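Local atomic coordinates of NAD-dependent aldehyde dehydrogenase (Burkholderia multivorans, PDB entry 5UJU), a protein that probably oxidises aldehydes to carboxylic acids with NAD+ as the electron acceptor. Residues L440-D445 / G458-V463. Residues are numbered along the deposited sequence; the frame is centred on the assembly and turned at random.
Sequences LVLQLD and GPISFV. With NA (sodium ion), chain C.
Leu-440 and Leu-442 each use both backbone N-H and C=O toward 458-463, and Leu-444 N adds a fifth hydrogen bond to the parallel ladder. Leu-440 N gives the first to Pro-459 O (2.8 Å), Leu-444 N the last to Val-463 O (2.9 Å). Leu-440 O is shared: beside Ser-461 N it accepts from a water that also meets Ser-461 OG at 2.7 Å. That hydroxyl lies between its own backbone N and carbonyl carbon (chi1 59°), facing Val-441 CG2.

Apolar contacts fall on both faces. CD1 of Leu-442 and CD1 of Leu-444 come obliquely to the Phe-462 ring, reaching its CE1 and CD1 respectively, each at 3.5 Å. On the other face Val-441 CG1 meets Val-463 CG2 at 4.0 Å.

Just before strand 460-466, an inverse gamma turn centred on Pro-459 bonds Ile-460 N to Gly-458 O, which also binds the sodium ion at 2.7 Å; Gly-348 O and four waters complete the site, one of which donates to Ile-460 O.

The pair belongs to a beta-alpha-beta unit with helix 449-452. In the mixed seven-stranded sheet, strand 418-421 flanks 440-445 antiparallel and 356-360 borders 460-466; helix 404-414 covers the Leu-440 and Ile-460 face, helix 373-388 the Gln-443 and Val-463 face.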
# COMPACT_ATOMS: atom_id res chain seq x y z
N LEU A 440 -8.94 -12.61 36.33
CA LEU A 440 -8.50 -13.96 36.64
C LEU A 440 -7.02 -14.07 36.30
O LEU A 440 -6.61 -13.76 35.17
CB LEU A 440 -9.29 -14.99 35.83
CG LEU A 440 -8.82 -16.45 35.92
CD1 LEU A 440 -9.06 -17.03 37.32
CD2 LEU A 440 -9.53 -17.26 34.87
N VAL A 441 -6.21 -14.50 37.27
CA VAL A 441 -4.77 -14.65 37.08
C VAL A 441 -4.41 -16.09 37.36
O VAL A 441 -4.72 -16.62 38.44
CB VAL A 441 -3.95 -13.69 37.96
CG1 VAL A 441 -2.47 -13.88 37.65
CG2 VAL A 441 -4.35 -12.23 37.71
N LEU A 442 -3.75 -16.73 36.40
CA LEU A 442 -3.44 -18.14 36.47
C LEU A 442 -1.93 -18.35 36.41
O LEU A 442 -1.18 -17.53 35.89
CB LEU A 442 -4.11 -18.92 35.33
CG LEU A 442 -5.62 -18.75 35.27
CD1 LEU A 442 -6.12 -18.82 33.85
CD2 LEU A 442 -6.30 -19.79 36.12
N GLN A 443 -1.50 -19.48 36.95
CA GLN A 443 -0.11 -19.89 36.83
C GLN A 443 -0.02 -21.02 35.81
O GLN A 443 -0.79 -21.99 35.89
CB GLN A 443 0.45 -20.36 38.18
CG GLN A 443 1.88 -20.86 38.09
CD GLN A 443 2.47 -21.27 39.45
OE1 GLN A 443 2.08 -20.76 40.50
NE2 GLN A 443 3.41 -22.19 39.42
N LEU A 444 0.92 -20.89 34.87
CA LEU A 444 1.23 -21.95 33.92
C LEU A 444 2.73 -22.20 33.89
O LEU A 444 3.53 -21.47 34.48
CB LEU A 444 0.73 -21.61 32.51
CG LEU A 444 -0.79 -21.63 32.37
CD1 LEU A 444 -1.17 -21.20 30.96
CD2 LEU A 444 -1.30 -23.02 32.69
N ASP A 445 3.10 -23.27 33.20
CA ASP A 445 4.47 -23.59 32.85
C ASP A 445 4.64 -23.41 31.35
O ASP A 445 3.67 -23.44 30.60
CB ASP A 445 4.84 -25.02 33.27
CG ASP A 445 6.30 -25.35 33.00
OD1 ASP A 445 7.17 -24.93 33.80
OD2 ASP A 445 6.58 -26.01 31.97
N GLY A 458 -10.81 -10.83 27.42
CA GLY A 458 -11.34 -10.54 28.72
C GLY A 458 -10.22 -10.45 29.74
O GLY A 458 -9.04 -10.48 29.40
N PRO A 459 -10.58 -10.33 31.01
CA PRO A 459 -9.58 -10.09 32.07
C PRO A 459 -8.92 -11.39 32.53
O PRO A 459 -9.09 -11.84 33.65
CB PRO A 459 -10.42 -9.44 33.17
CG PRO A 459 -11.76 -10.11 33.02
CD PRO A 459 -11.96 -10.34 31.54
N ILE A 460 -8.13 -11.98 31.64
CA ILE A 460 -7.53 -13.30 31.85
C ILE A 460 -6.04 -13.20 31.59
O ILE A 460 -5.63 -12.64 30.57
CB ILE A 460 -8.17 -14.35 30.92
CG1 ILE A 460 -9.68 -14.43 31.17
CG2 ILE A 460 -7.43 -15.70 31.01
CD1 ILE A 460 -10.48 -15.04 30.00
N SER A 461 -5.22 -13.73 32.50
CA SER A 461 -3.78 -13.69 32.26
C SER A 461 -3.08 -14.90 32.87
O SER A 461 -3.61 -15.59 33.75
CB SER A 461 -3.16 -12.40 32.79
OG SER A 461 -3.39 -12.25 34.18
N PHE A 462 -1.86 -15.14 32.38
CA PHE A 462 -1.04 -16.28 32.76
C PHE A 462 0.34 -15.79 33.18
O PHE A 462 1.02 -15.10 32.40
CB PHE A 462 -0.92 -17.28 31.60
CG PHE A 462 -2.22 -17.55 30.91
CD1 PHE A 462 -3.17 -18.38 31.49
CD2 PHE A 462 -2.51 -16.96 29.69
CE1 PHE A 462 -4.38 -18.62 30.85
CE2 PHE A 462 -3.72 -17.20 29.05
CZ PHE A 462 -4.66 -18.02 29.63
N VAL A 463 0.74 -16.12 34.40
CA VAL A 463 2.13 -16.02 34.84
C VAL A 463 2.77 -17.37 34.53
O VAL A 463 2.33 -18.40 35.05
CB VAL A 463 2.22 -15.67 36.34
CG1 VAL A 463 3.68 -15.48 36.76
CG2 VAL A 463 1.40 -14.41 36.63
NA NA C . -6.86 -9.52 28.02
O HOH W 1 -5.85 -11.08 34.35
O HOH W 2 -8.67 -9.60 26.17
O HOH W 3 -6.30 -11.94 27.78
O HOH W 4 -5.30 -9.70 30.26
O HOH W 5 -4.80 -9.02 26.52